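Local coordinates for protein BauA (Acinetobacter baumannii, PDB 6HCP) that acts as an outer-membrane receptor for the siderophore ferric preacinetobactin and probably carries it inward as a TonB-dependent transporter, at residues 343-348 against 370-375. Sequence-based numbering, arbitrary orientation. Where two conformers were deposited one is given.
With EDO (1,2-ethanediol), chain L.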
ATOM      1  N   VAL A 343       0.448 -36.791  23.670  1.00 30.22           N
ATOM      2  CA  VAL A 343      -0.155 -36.717  25.003  1.00 31.90           C
ATOM      3  C   VAL A 343      -1.628 -37.130  24.925  1.00 29.04           C
ATOM      4  O   VAL A 343      -2.378 -36.754  23.996  1.00 28.97           O
ATOM      5  CB  VAL A 343       0.093 -35.351  25.667  1.00 36.16           C
ATOM      6  CG1 VAL A 343      -0.053 -34.197  24.717  1.00 34.56           C
ATOM      7  CG2 VAL A 343      -0.723 -35.119  26.931  1.00 32.34           C
ATOM      8  N   ASP A 344      -2.004 -38.014  25.855  0.50 26.89           N
ATOM      9  CA  ASP A 344      -3.370 -38.489  26.032  0.50 27.96           C
ATOM     10  C   ASP A 344      -3.922 -37.917  27.343  0.50 26.84           C
ATOM     11  O   ASP A 344      -3.324 -38.111  28.408  0.50 30.37           O
ATOM     12  CB  ASP A 344      -3.418 -40.019  26.078  0.50 32.69           C
ATOM     13  CG  ASP A 344      -3.129 -40.691  24.745  0.50 34.65           C
ATOM     14  OD1 ASP A 344      -3.417 -40.082  23.707  0.50 38.56           O
ATOM     15  OD2 ASP A 344      -2.625 -41.822  24.758  0.50 37.41           O
ATOM     16  N   LYS A 345      -5.066 -37.233  27.244  1.00 26.11           N
ATOM     17  CA  LYS A 345      -5.647 -36.484  28.338  1.00 28.91           C
ATOM     18  C   LYS A 345      -7.037 -37.050  28.646  1.00 27.45           C
ATOM     19  O   LYS A 345      -7.793 -37.368  27.735  1.00 26.51           O
ATOM     20  CB  LYS A 345      -5.767 -35.006  27.951  1.00 26.73           C
ATOM     21  CG  LYS A 345      -4.458 -34.244  27.812  1.00 29.92           C
ATOM     22  CD  LYS A 345      -4.540 -32.981  26.945  1.00 28.19           C
ATOM     23  CE  LYS A 345      -4.098 -33.274  25.521  1.00 33.29           C
ATOM     24  NZ  LYS A 345      -4.791 -32.436  24.520  1.00 34.43           N
ATOM     25  N   LYS A 346      -7.412 -36.996  29.928  1.00 29.21           N
ATOM     26  CA  LYS A 346      -8.772 -37.250  30.380  1.00 27.15           C
ATOM     27  C   LYS A 346      -9.131 -36.264  31.485  1.00 24.72           C
ATOM     28  O   LYS A 346      -8.281 -35.908  32.292  1.00 27.97           O
ATOM     29  CB  LYS A 346      -8.890 -38.676  30.936  1.00 36.20           C
ATOM     30  CG  LYS A 346      -8.642 -39.790  29.928  1.00 47.98           C
ATOM     31  CD  LYS A 346      -8.733 -41.183  30.557  1.00 59.45           C
ATOM     32  CE  LYS A 346      -7.916 -42.234  29.832  1.00 71.88           C
ATOM     33  NZ  LYS A 346      -8.180 -42.224  28.375  1.00 65.55           N
ATOM     34  N   SER A 347     -10.395 -35.857  31.541  1.00 25.85           N
ATOM     35  CA  SER A 347     -10.789 -34.857  32.491  1.00 28.43           C
ATOM     36  C   SER A 347     -12.266 -35.024  32.854  1.00 26.93           C
ATOM     37  O   SER A 347     -13.086 -35.519  32.082  1.00 29.92           O
ATOM     38  CB  SER A 347     -10.494 -33.456  31.980  1.00 33.30           C
ATOM     39  OG  SER A 347     -11.137 -33.260  30.757  1.00 42.46           O
ATOM     40  N   ALA A 348     -12.603 -34.558  34.049  1.00 28.14           N
ATOM     41  CA  ALA A 348     -13.963 -34.704  34.549  1.00 28.86           C
ATOM     42  C   ALA A 348     -14.249 -33.592  35.541  1.00 28.39           C
ATOM     43  O   ALA A 348     -13.345 -33.122  36.243  1.00 27.49           O
ATOM     44  CB  ALA A 348     -14.135 -36.079  35.169  1.00 32.99           C
ATOM     45  N   THR A 370     -13.294 -32.323  40.620  1.00 27.60           N
ATOM     46  CA  THR A 370     -12.672 -32.323  39.291  1.00 27.70           C
ATOM     47  C   THR A 370     -11.496 -33.297  39.287  1.00 29.57           C
ATOM     48  O   THR A 370     -10.864 -33.533  40.326  1.00 30.46           O
ATOM     49  CB  THR A 370     -12.209 -30.919  38.866  1.00 26.57           C
ATOM     50  OG1 THR A 370     -11.015 -30.549  39.565  1.00 29.81           O
ATOM     51  CG2 THR A 370     -13.266 -29.868  39.086  1.00 29.31           C
ATOM     52  N   TYR A 371     -11.177 -33.784  38.088  1.00 28.85           N
ATOM     53  CA  TYR A 371     -10.062 -34.688  37.838  1.00 30.45           C
ATOM     54  C   TYR A 371      -9.460 -34.350  36.466  1.00 28.42           C
ATOM     55  O   TYR A 371     -10.178 -34.116  35.501  1.00 31.40           O
ATOM     56  CB  TYR A 371     -10.514 -36.151  37.892  1.00 35.83           C
ATOM     57  CG  TYR A 371     -11.277 -36.520  39.145  1.00 51.58           C
ATOM     58  CD1 TYR A 371     -10.614 -36.996  40.270  1.00 62.06           C
ATOM     59  CD2 TYR A 371     -12.652 -36.321  39.245  1.00 70.56           C
ATOM     60  CE1 TYR A 371     -11.294 -37.302  41.440  1.00 58.33           C
ATOM     61  CE2 TYR A 371     -13.349 -36.615  40.411  1.00 54.00           C
ATOM     62  CZ  TYR A 371     -12.663 -37.103  41.512  1.00 51.19           C
ATOM     63  OH  TYR A 371     -13.324 -37.408  42.664  1.00 61.27           O
ATOM     64  N   TYR A 372      -8.135 -34.431  36.382  1.00 27.65           N
ATOM     65  CA  TYR A 372      -7.411 -34.361  35.104  1.00 27.99           C
ATOM     66  C   TYR A 372      -6.206 -35.298  35.173  1.00 26.48           C
ATOM     67  O   TYR A 372      -5.528 -35.373  36.182  1.00 28.36           O
ATOM     68  CB  TYR A 372      -6.961 -32.932  34.796  1.00 27.27           C
ATOM     69  CG  TYR A 372      -5.945 -32.827  33.687  1.00 27.84           C
ATOM     70  CD1 TYR A 372      -4.591 -32.977  33.936  1.00 28.79           C
ATOM     71  CD2 TYR A 372      -6.343 -32.629  32.375  1.00 26.66           C
ATOM     72  CE1 TYR A 372      -3.650 -32.870  32.924  1.00 28.70           C
ATOM     73  CE2 TYR A 372      -5.418 -32.545  31.347  1.00 27.61           C
ATOM     74  CZ  TYR A 372      -4.068 -32.613  31.626  1.00 26.55           C
ATOM     75  OH  TYR A 372      -3.152 -32.513  30.620  1.00 27.99           O
ATOM     76  N   ASN A 373      -6.004 -36.074  34.107  0.50 26.31           N
ATOM     77  CA  ASN A 373      -4.837 -36.938  34.001  0.50 30.46           C
ATOM     78  C   ASN A 373      -4.320 -36.871  32.565  0.50 28.38           C
ATOM     79  O   ASN A 373      -5.108 -36.887  31.627  0.50 29.26           O
ATOM     80  CB  ASN A 373      -5.139 -38.390  34.389  0.50 34.95           C
ATOM     81  CG  ASN A 373      -3.923 -39.289  34.280  0.50 41.10           C
ATOM     82  OD1 ASN A 373      -3.031 -39.251  35.127  0.50 42.57           O
ATOM     83  ND2 ASN A 373      -3.824 -40.026  33.187  0.50 44.94           N
ATOM     84  N   HIS A 374      -2.999 -36.838  32.411  1.00 26.10           N
ATOM     85  CA  HIS A 374      -2.411 -37.074  31.097  1.00 30.50           C
ATOM     86  C   HIS A 374      -1.211 -38.003  31.218  1.00 28.02           C
ATOM     87  O   HIS A 374      -0.554 -38.072  32.255  1.00 29.23           O
ATOM     88  CB  HIS A 374      -2.103 -35.754  30.357  1.00 28.12           C
ATOM     89  CG  HIS A 374      -0.830 -35.065  30.707  1.00 25.35           C
ATOM     90  ND1 HIS A 374      -0.800 -33.702  30.952  1.00 28.82           N
ATOM     91  CD2 HIS A 374       0.460 -35.472  30.665  1.00 26.58           C
ATOM     92  CE1 HIS A 374       0.458 -33.322  31.105  1.00 26.72           C
ATOM     93  NE2 HIS A 374       1.257 -34.393  30.920  1.00 26.64           N
ATOM     94  N   THR A 375      -0.967 -38.728  30.124  1.00 26.83           N
ATOM     95  CA  THR A 375       0.249 -39.457  29.904  1.00 29.33           C
ATOM     96  C   THR A 375       0.873 -38.943  28.610  1.00 27.44           C
ATOM     97  O   THR A 375       0.149 -38.616  27.677  1.00 29.19           O
ATOM     98  CB  THR A 375      -0.017 -40.968  29.823  1.00 34.26           C
ATOM     99  OG1 THR A 375      -0.841 -41.212  28.684  1.00 31.89           O
ATOM    100  CG2 THR A 375      -0.700 -41.498  31.064  1.00 33.57           C
TER
HETATM  101  C1  EDO L 809       1.292 -41.651  24.022  1.00 51.48           C
HETATM  102  O1  EDO L 809      -0.094 -41.896  23.780  1.00 61.71           O
HETATM  103  C2  EDO L 809       1.406 -40.956  25.367  1.00 44.00           C
HETATM  104  O2  EDO L 809       0.625 -41.635  26.357  1.00 48.52           O
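Neighbouring strands of the transmembrane beta-barrel meet here, 343-348 and 370-375 running antiparallel as two arms of one hairpin. Three hydrogen-bonded pairs, Asp-344 with Thr-375, Lys-346 with Asn-373 and Ala-348 with Tyr-371, each make two backbone bonds; Lys-346 N to Asn-373 O is 2.9 Å. Side chains alternate between the two sides of the barrel wall. On the inner side, Tyr-372 and His-374 lie two residues apart on one strand, and Tyr-372 OH hydrogen-bonds His-374 ND1 at 2.7 Å, which ties the two rings together. The Tyr-372 ring runs along the hairpin, since chi1 of 166° swings CG to the far side from N, and its OH lies 3.5 Å from Lys-345 CG. That lysine's methylenes suit the place beside the phenol, while the bent chain delivers NZ to the hydroxyls of Ser-311 and Thr-313 on the adjacent strand 302-318. Val-343 CG2 sits over one face of the imidazole, 4.1 Å from the centroid of the His-374 ring, a CH-pi contact. Small Ser-347 gives its OG to Phe-122 O of the plug. On the other side, Ala-348 CB meets the Tyr-371 ring edge at CD2, and an ethanediol, probably a crystallisation additive, hydrogen-bonds Thr-375 OG1 through O2 (2.8 Å). Such an antiparallel barrel-wall hairpin, with inner side chains meeting the plug, is characteristic of TonB-dependent receptors.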